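Local structure of MsStt7d protein (Micromonas, 4IX3) at residues Leu28-Phe37 / Val48-Ala59; His72-Cys81 / Ser155-Val164. The protein probably acts as a protein kinase that transfers phosphate from ATP to protein substrates, this chain being the catalytic domain of a state-transition kinase homolog. All blocks are in the same frame, centred on the assembly; numbering follows the deposited sequence. Where two conformers were deposited one is given.

Interaction 1 of 2, residues Leu28-Phe37 / Val48-Ala59; sequences LGSGNFGTVF and VLKNAKADVMAA
Lys-50 leaves its strand with CG anti to the backbone N (chi1 -174°) and stays extended to NZ, while Phe-33 turns CG between its backbone N and carbonyl carbon (chi1 65°); NZ thereby reaches Phe-33 CZ at 3.6 Å, the two side chains crossing at about a right angle. This is the glycine-rich loop of the kinase N-lobe and its strand 34-37, paired antiparallel with the strand that carries the nucleotide-binding lysine. On the way, Lys-50 CG passes Val-36 CG2 at 4.0 Å and CE lies 3.8 Å from Gly-34 CA, where a CB would collide with CE. Water 2 accepts from both NZ and Phe-33 N, and NZ also forms a salt bridge with Glu-66 of helix 59-76. A methionine in place of Lys-50 would probably leave the Glu-66 carboxylate without its basic partner and water 2 without one of its donors. Past the strand end, Lys-53 N donates to Phe-33 O at 2.8 Å, almost straight at 176°. On the face opposite Val-36 and Lys-50, Thr-35 and Asn-51 lie side by side, and water 3 joins them, 2.7 Å from Thr-35 OG1 and donating to Asn-51 OD1 at 2.7 Å.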
loop_
_atom_site.group_PDB
_atom_site.type_symbol
_atom_site.label_atom_id
_atom_site.label_comp_id
_atom_site.label_asym_id
_atom_site.label_seq_id
_atom_site.Cartn_x
_atom_site.Cartn_y
_atom_site.Cartn_z
ATOM N N LEU B 28 -0.538 -6.330 11.379
ATOM C CA LEU B 28 -1.815 -7.032 11.271
ATOM C C LEU B 28 -2.222 -6.722 9.831
ATOM O O LEU B 28 -3.306 -7.047 9.326
ATOM C CB LEU B 28 -2.752 -6.432 12.324
ATOM C CG LEU B 28 -4.121 -7.033 12.605
ATOM C CD1 LEU B 28 -4.019 -8.487 13.054
ATOM C CD2 LEU B 28 -4.741 -6.179 13.695
ATOM N N GLY B 29 -1.244 -6.165 9.132
ATOM C CA GLY B 29 -1.383 -5.856 7.719
ATOM C C GLY B 29 -0.842 -4.460 7.486
ATOM O O GLY B 29 -0.944 -3.577 8.340
ATOM N N SER B 30 -0.123 -4.311 6.387
ATOM C CA SER B 30 -0.015 -3.032 5.697
ATOM C C SER B 30 -1.183 -2.884 4.707
ATOM O O SER B 30 -1.560 -3.846 4.040
ATOM C CB SER B 30 1.308 -2.989 4.944
ATOM O OG SER B 30 1.759 -4.312 4.729
ATOM N N GLY B 31 -1.787 -1.699 4.652
ATOM C CA GLY B 31 -2.870 -1.450 3.716
ATOM C C GLY B 31 -2.200 -0.607 2.668
ATOM O O GLY B 31 -1.028 -0.817 2.374
ATOM N N ASN B 32 -2.890 0.400 2.154
ATOM C CA ASN B 32 -2.281 1.199 1.109
ATOM C C ASN B 32 -1.342 2.263 1.674
ATOM O O ASN B 32 -0.364 2.600 1.003
ATOM C CB ASN B 32 -3.339 1.827 0.187
ATOM C CG ASN B 32 -4.137 0.774 -0.594
ATOM O OD1 ASN B 32 -3.618 -0.297 -0.928
ATOM N ND2 ASN B 32 -5.405 1.059 -0.862
ATOM N N PHE B 33 -1.690 2.886 2.794
ATOM C CA PHE B 33 -0.921 4.038 3.257
ATOM C C PHE B 33 -0.454 3.926 4.701
ATOM O O PHE B 33 0.264 4.819 5.134
ATOM C CB PHE B 33 -1.663 5.351 3.030
ATOM C CG PHE B 33 -2.929 5.445 3.852
ATOM C CD1 PHE B 33 -2.893 5.832 5.186
ATOM C CD2 PHE B 33 -4.169 5.129 3.290
ATOM C CE1 PHE B 33 -4.069 5.957 5.921
ATOM C CE2 PHE B 33 -5.323 5.204 4.013
ATOM C CZ PHE B 33 -5.275 5.634 5.335
ATOM N N GLY B 34 -0.875 2.876 5.407
ATOM C CA GLY B 34 -0.528 2.700 6.821
ATOM C C GLY B 34 -0.244 1.276 7.252
ATOM O O GLY B 34 -0.402 0.320 6.468
ATOM N N THR B 35 0.178 1.124 8.493
ATOM C CA THR B 35 0.500 -0.176 9.046
ATOM C C THR B 35 -0.225 -0.326 10.362
ATOM O O THR B 35 -0.202 0.594 11.194
ATOM C CB THR B 35 2.018 -0.342 9.273
ATOM O OG1 THR B 35 2.698 0.026 8.052
ATOM C CG2 THR B 35 2.375 -1.773 9.613
ATOM N N VAL B 36 -0.905 -1.451 10.545
ATOM C CA VAL B 36 -1.671 -1.746 11.771
ATOM C C VAL B 36 -0.880 -2.764 12.586
ATOM O O VAL B 36 -0.375 -3.742 12.036
ATOM C CB VAL B 36 -3.108 -2.240 11.446
ATOM C CG1 VAL B 36 -3.819 -2.561 12.752
ATOM C CG2 VAL B 36 -3.859 -1.176 10.657
ATOM N N PHE B 37 -0.777 -2.529 13.888
ATOM C CA PHE B 37 -0.152 -3.447 14.811
ATOM C C PHE B 37 -1.133 -3.788 15.949
ATOM O O PHE B 37 -2.007 -3.000 16.267
ATOM C CB PHE B 37 1.042 -2.755 15.479
ATOM C CG PHE B 37 2.128 -2.340 14.533
ATOM C CD1 PHE B 37 3.246 -3.126 14.384
ATOM C CD2 PHE B 37 2.045 -1.142 13.853
ATOM C CE1 PHE B 37 4.236 -2.745 13.492
ATOM C CE2 PHE B 37 3.070 -0.709 13.003
ATOM C CZ PHE B 37 4.166 -1.520 12.845
ATOM N N VAL B 48 -5.653 -2.059 18.872
ATOM C CA VAL B 48 -5.031 -2.081 17.544
ATOM C C VAL B 48 -4.549 -0.652 17.302
ATOM O O VAL B 48 -5.192 0.304 17.703
ATOM C CB VAL B 48 -6.062 -2.557 16.509
ATOM C CG1 VAL B 48 -5.609 -2.260 15.102
ATOM C CG2 VAL B 48 -6.282 -4.049 16.662
ATOM N N LEU B 49 -3.394 -0.526 16.659
ATOM C CA LEU B 49 -2.658 0.733 16.531
ATOM C C LEU B 49 -2.280 0.900 15.061
ATOM O O LEU B 49 -1.837 -0.060 14.441
ATOM C CB LEU B 49 -1.343 0.637 17.330
ATOM C CG LEU B 49 -1.546 0.631 18.855
ATOM C CD1 LEU B 49 -0.376 -0.066 19.526
ATOM C CD2 LEU B 49 -1.789 2.060 19.308
ATOM N N LYS B 50 -2.442 2.091 14.530
ATOM C CA LYS B 50 -2.069 2.328 13.120
ATOM C C LYS B 50 -1.204 3.558 13.013
ATOM O O LYS B 50 -1.540 4.600 13.599
ATOM C CB LYS B 50 -3.325 2.570 12.248
ATOM C CG LYS B 50 -2.999 2.685 10.747
ATOM C CD LYS B 50 -4.277 2.729 9.897
ATOM C CE LYS B 50 -3.914 2.801 8.441
ATOM N NZ LYS B 50 -5.170 2.861 7.589
ATOM N N ASN B 51 -0.153 3.467 12.180
ATOM C CA ASN B 51 0.586 4.673 11.807
ATOM C C ASN B 51 0.682 4.754 10.273
ATOM O O ASN B 51 0.183 3.857 9.570
ATOM C CB ASN B 51 1.968 4.745 12.475
ATOM C CG ASN B 51 2.964 3.743 11.898
ATOM O OD1 ASN B 51 2.586 2.792 11.181
ATOM N ND2 ASN B 51 4.253 3.945 12.226
ATOM N N ALA B 52 1.229 5.847 9.756
ATOM C CA ALA B 52 1.397 6.026 8.308
ATOM C C ALA B 52 2.624 5.241 7.842
ATOM O O ALA B 52 3.611 5.088 8.578
ATOM C CB ALA B 52 1.544 7.511 7.983
ATOM N N LYS B 53 2.599 4.773 6.594
ATOM C CA LYS B 53 3.818 4.257 5.928
ATOM C C LYS B 53 4.702 5.438 5.560
ATOM O O LYS B 53 4.225 6.387 4.924
ATOM C CB LYS B 53 3.417 3.469 4.664
ATOM C CG LYS B 53 2.809 2.114 5.061
ATOM C CD LYS B 53 2.362 1.331 3.823
ATOM C CE LYS B 53 3.517 0.699 3.086
ATOM N NZ LYS B 53 2.867 -0.209 2.102
ATOM N N ALA B 54 5.977 5.360 5.939
ATOM C CA ALA B 54 6.883 6.485 5.653
ATOM C C ALA B 54 7.167 6.651 4.163
ATOM O O ALA B 54 7.636 7.690 3.692
ATOM C CB ALA B 54 8.198 6.240 6.359
ATOM N N ASP B 55 6.920 5.586 3.397
ATOM C CA ASP B 55 7.273 5.510 1.974
ATOM C C ASP B 55 6.161 5.839 0.997
ATOM O O ASP B 55 6.370 5.714 -0.220
ATOM C CB ASP B 55 7.875 4.155 1.625
ATOM C CG ASP B 55 6.937 3.000 1.928
ATOM O OD1 ASP B 55 6.223 2.993 2.948
ATOM O OD2 ASP B 55 6.926 2.003 1.171
ATOM N N VAL B 56 5.004 6.288 1.487
ATOM C CA VAL B 56 3.849 6.522 0.639
ATOM C C VAL B 56 3.505 8.008 0.640
ATOM O O VAL B 56 3.322 8.657 1.688
ATOM C CB VAL B 56 2.656 5.671 1.133
ATOM C CG1 VAL B 56 1.380 6.072 0.372
ATOM C CG2 VAL B 56 2.990 4.170 0.999
ATOM N N MET B 57 3.384 8.593 -0.547
ATOM C CA MET B 57 3.096 10.006 -0.686
ATOM C C MET B 57 1.839 10.442 0.066
ATOM O O MET B 57 0.794 9.794 -0.036
ATOM C CB MET B 57 2.954 10.310 -2.182
ATOM C CG MET B 57 2.637 11.757 -2.483
ATOM S SD MET B 57 3.875 12.843 -1.766
ATOM C CE MET B 57 5.301 12.051 -2.470
ATOM N N ALA B 58 1.931 11.480 0.880
ATOM C CA ALA B 58 0.622 11.911 1.509
ATOM C C ALA B 58 -0.054 10.906 2.475
ATOM O O ALA B 58 -1.229 11.072 2.824
ATOM C CB ALA B 58 -0.422 12.303 0.455
ATOM N N ALA B 59 0.604 9.789 2.764
ATOM C CA ALA B 59 0.145 8.912 3.839
ATOM C C ALA B 59 -0.188 9.685 5.113
ATOM O O ALA B 59 -1.194 9.362 5.758
ATOM C CB ALA B 59 1.176 7.850 4.149
HETATM O O HOH W 1 1.689 0.819 0.260
HETATM O O HOH W 2 -3.867 1.715 4.938
HETATM O O HOH W 3 4.188 2.061 9.099
#

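Interaction 2 of 2, residues His72-Cys81 / Ser155-Val164; sequences HVHANAKGTC and SLARLHECGV
Arg-158 crosses Thr-80 obliquely, its CB 4.0 Å from Thr-80 CG2, and then turns its guanidinium edge to the turn of residues 77-80. CG and CD lead on to the bend at chi3 (66°), which swings the guanidinium back toward that turn. Arg-158 NE donates to water 4 at 3.2 Å, and this water in turn donates to Asn-76 O. Beyond it CZ faces Lys-78 O. At the tip, Arg-158 NH2 gives Lys-78 O its stronger bond, 2.8 Å at 145°, with NH1 adding a weak one to the same oxygen; the carbonyl therefore sits at the guanidinium edge, close to its plane. NH2 also donates to water 5, while Thr-80 CG2 covers one guanidinium face, 3.5 Å from Arg-158 NH1. Thr-80 is itself fixed in rotation, because its OG1 donates to Ala-77 O at 2.8 Å. In the kinase fold this is where the loop after the C-helix, here helix 59-76, docks on helix 141-161 of the C-lobe. From the next position on that helix, Leu-159 CD2 touches both Thr-80 OG1 and Val-73 CG2, 3.7 Å from the latter. Helix 141-161 ends in a Schellman motif with Gly-163 at C-prime, and its turn presents Cys-162 O to the other segment. His-72 NE2 donates to Cys-162 O, 2.8 Å at 160° and near the imidazole plane. Also at the ring edge, His-72 CD2 meets Val-164 CG2 at 3.6 Å.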
loop_
_atom_site.group_PDB
_atom_site.type_symbol
_atom_site.label_atom_id
_atom_site.label_comp_id
_atom_site.label_asym_id
_atom_site.label_seq_id
_atom_site.Cartn_x
_atom_site.Cartn_y
_atom_site.Cartn_z
ATOM N N HIS B 72 -15.724 11.480 13.601
ATOM C CA HIS B 72 -17.118 11.665 13.167
ATOM C C HIS B 72 -17.971 10.448 13.490
ATOM O O HIS B 72 -19.118 10.599 13.951
ATOM C CB HIS B 72 -17.161 11.982 11.669
ATOM C CG HIS B 72 -18.512 12.381 11.165
ATOM N ND1 HIS B 72 -19.058 13.596 11.415
ATOM C CD2 HIS B 72 -19.417 11.674 10.384
ATOM C CE1 HIS B 72 -20.267 13.648 10.825
ATOM N NE2 HIS B 72 -20.472 12.478 10.170
ATOM N N VAL B 73 -17.457 9.272 13.159
ATOM C CA VAL B 73 -18.190 8.011 13.410
ATOM C C VAL B 73 -18.364 7.737 14.901
ATOM O O VAL B 73 -19.426 7.266 15.338
ATOM C CB VAL B 73 -17.501 6.826 12.708
ATOM C CG1 VAL B 73 -18.088 5.479 13.145
ATOM C CG2 VAL B 73 -17.672 7.002 11.206
ATOM N N HIS B 74 -17.355 8.066 15.695
ATOM C CA HIS B 74 -17.459 7.885 17.126
ATOM C C HIS B 74 -18.571 8.788 17.691
ATOM O O HIS B 74 -19.335 8.368 18.571
ATOM C CB HIS B 74 -16.139 8.250 17.785
ATOM C CG HIS B 74 -16.191 8.106 19.276
ATOM N ND1 HIS B 74 -15.893 6.954 19.903
ATOM C CD2 HIS B 74 -16.574 9.015 20.257
ATOM C CE1 HIS B 74 -16.010 7.132 21.232
ATOM N NE2 HIS B 74 -16.420 8.395 21.447
ATOM N N ALA B 75 -18.722 10.006 17.164
ATOM C CA ALA B 75 -19.748 10.919 17.624
ATOM C C ALA B 75 -21.136 10.542 17.144
ATOM O O ALA B 75 -22.090 10.832 17.876
ATOM C CB ALA B 75 -19.406 12.338 17.197
ATOM N N ASN B 76 -21.244 9.968 15.940
ATOM C CA ASN B 76 -22.524 9.874 15.222
ATOM C C ASN B 76 -23.053 8.476 14.908
ATOM O O ASN B 76 -24.245 8.329 14.593
ATOM C CB ASN B 76 -22.485 10.690 13.934
ATOM C CG ASN B 76 -22.356 12.167 14.220
ATOM O OD1 ASN B 76 -21.290 12.807 14.039
ATOM N ND2 ASN B 76 -23.430 12.715 14.733
ATOM N N ALA B 77 -22.179 7.474 14.965
ATOM C CA ALA B 77 -22.559 6.105 14.632
ATOM C C ALA B 77 -21.802 5.092 15.486
ATOM O O ALA B 77 -21.065 4.253 14.969
ATOM C CB ALA B 77 -22.324 5.836 13.154
ATOM N N LYS B 78 -21.996 5.180 16.797
ATOM C CA LYS B 78 -21.347 4.260 17.756
ATOM C C LYS B 78 -21.812 2.828 17.529
ATOM O O LYS B 78 -23.013 2.610 17.314
ATOM C CB LYS B 78 -21.677 4.654 19.196
ATOM C CG LYS B 78 -20.896 5.875 19.664
ATOM C CD LYS B 78 -21.003 5.989 21.180
ATOM C CE LYS B 78 -20.023 7.025 21.722
ATOM N NZ LYS B 78 -20.409 8.353 21.178
ATOM N N GLY B 79 -20.882 1.879 17.597
ATOM C CA GLY B 79 -21.153 0.456 17.449
ATOM C C GLY B 79 -21.153 -0.024 16.018
ATOM O O GLY B 79 -21.157 -1.258 15.836
ATOM N N THR B 80 -21.100 0.878 15.030
ATOM C CA THR B 80 -20.992 0.408 13.636
ATOM C C THR B 80 -19.600 -0.146 13.342
ATOM O O THR B 80 -19.484 -1.096 12.550
ATOM C CB THR B 80 -21.348 1.490 12.619
ATOM O OG1 THR B 80 -20.476 2.615 12.756
ATOM C CG2 THR B 80 -22.817 1.915 12.748
ATOM N N CYS B 81 -18.582 0.506 13.916
ATOM C CA CYS B 81 -17.187 0.192 13.612
ATOM C C CYS B 81 -16.402 -0.106 14.877
ATOM O O CYS B 81 -16.896 0.202 15.992
ATOM C CB CYS B 81 -16.587 1.397 12.907
ATOM S SG CYS B 81 -17.345 1.870 11.351
ATOM N N SER B 155 -25.675 -1.125 9.921
ATOM C CA SER B 155 -24.521 -0.251 10.192
ATOM C C SER B 155 -24.198 0.662 9.024
ATOM O O SER B 155 -23.938 1.861 9.207
ATOM C CB SER B 155 -23.316 -1.062 10.581
ATOM O OG SER B 155 -23.494 -1.626 11.859
ATOM N N LEU B 156 -24.190 0.107 7.804
ATOM C CA LEU B 156 -24.008 0.956 6.621
ATOM C C LEU B 156 -25.066 2.045 6.511
ATOM O O LEU B 156 -24.770 3.188 6.177
ATOM C CB LEU B 156 -23.903 0.105 5.340
ATOM C CG LEU B 156 -22.643 -0.760 5.268
ATOM C CD1 LEU B 156 -22.730 -1.725 4.106
ATOM C CD2 LEU B 156 -21.419 0.153 5.123
ATOM N N ALA B 157 -26.332 1.701 6.807
ATOM C CA ALA B 157 -27.385 2.694 6.786
ATOM C C ALA B 157 -27.095 3.810 7.795
ATOM O O ALA B 157 -27.287 4.990 7.482
ATOM C CB ALA B 157 -28.735 2.060 7.062
ATOM N N ARG B 158 -26.637 3.447 9.000
ATOM C CA ARG B 158 -26.308 4.498 9.980
ATOM C C ARG B 158 -25.094 5.327 9.550
ATOM O O ARG B 158 -25.082 6.568 9.714
ATOM C CB ARG B 158 -26.016 3.822 11.323
ATOM C CG ARG B 158 -27.277 3.299 11.993
ATOM C CD ARG B 158 -26.974 2.494 13.274
ATOM N NE ARG B 158 -26.400 3.401 14.264
ATOM C CZ ARG B 158 -25.567 3.042 15.234
ATOM N NH1 ARG B 158 -25.133 1.783 15.332
ATOM N NH2 ARG B 158 -25.160 3.951 16.107
ATOM N N LEU B 159 -24.069 4.715 8.929
ATOM C CA LEU B 159 -22.953 5.495 8.375
ATOM C C LEU B 159 -23.422 6.455 7.295
ATOM O O LEU B 159 -23.129 7.665 7.301
ATOM C CB LEU B 159 -21.857 4.563 7.862
ATOM C CG LEU B 159 -21.108 3.851 8.987
ATOM C CD1 LEU B 159 -20.264 2.694 8.481
ATOM C CD2 LEU B 159 -20.203 4.770 9.808
ATOM N N HIS B 160 -24.234 5.920 6.378
ATOM C CA HIS B 160 -24.712 6.768 5.300
ATOM C C HIS B 160 -25.546 7.946 5.784
ATOM O O HIS B 160 -25.468 9.062 5.240
ATOM C CB HIS B 160 -25.494 5.982 4.242
ATOM C CG HIS B 160 -24.682 4.886 3.622
ATOM N ND1 HIS B 160 -25.229 3.808 2.998
ATOM C CD2 HIS B 160 -23.313 4.718 3.571
ATOM C CE1 HIS B 160 -24.254 2.986 2.572
ATOM N NE2 HIS B 160 -23.072 3.527 2.916
ATOM N N GLU B 161 -26.354 7.710 6.817
ATOM C CA GLU B 161 -27.211 8.730 7.421
ATOM C C GLU B 161 -26.387 9.913 7.956
ATOM O O GLU B 161 -26.850 11.045 7.980
ATOM C CB GLU B 161 -28.067 8.079 8.536
ATOM C CG GLU B 161 -29.184 8.897 9.170
ATOM C CD GLU B 161 -29.851 8.137 10.326
ATOM O OE1 GLU B 161 -29.753 6.880 10.420
ATOM O OE2 GLU B 161 -30.457 8.802 11.189
ATOM N N CYS B 162 -25.169 9.647 8.392
ATOM C CA CYS B 162 -24.318 10.732 8.856
ATOM C C CYS B 162 -23.261 11.114 7.843
ATOM O O CYS B 162 -22.295 11.821 8.172
ATOM C CB CYS B 162 -23.735 10.455 10.235
ATOM S SG CYS B 162 -22.433 9.208 10.271
ATOM N N GLY B 163 -23.485 10.731 6.587
ATOM C CA GLY B 163 -22.679 11.199 5.467
ATOM C C GLY B 163 -21.432 10.389 5.144
ATOM O O GLY B 163 -20.674 10.793 4.278
ATOM N N VAL B 164 -21.196 9.280 5.813
ATOM C CA VAL B 164 -19.998 8.492 5.599
ATOM C C VAL B 164 -20.236 7.346 4.643
ATOM O O VAL B 164 -21.197 6.575 4.853
ATOM C CB VAL B 164 -19.471 7.973 6.958
ATOM C CG1 VAL B 164 -18.251 7.063 6.765
ATOM C CG2 VAL B 164 -19.129 9.174 7.865
HETATM O O HOH W 4 -26.307 6.548 14.059
HETATM O O HOH W 5 -26.172 6.298 16.399
HETATM O O HOH W 6 -21.320 -3.124 11.789
#

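Helix 59-76 connects the two contacts: it begins in the second segment of interaction 1 and ends in the first segment of interaction 2. The centres of interactions 1 and 2 lie about 23 Å apart; their nearest atoms are about 11 Å apart, so the two do not touch. They stand at different distances from the nucleotide and metal site. In interaction 1 the Lys-50 side chain is about 4 Å from that of Asp-188, which binds magnesium together with Asp-168, and the Asn-32 side chain is about 6 Å from a bound magnesium ion. Interaction 2 stands further back, the Cys-81 side chain about 8 Å from that of Asp-188 and about 12 Å from a bound magnesium ion.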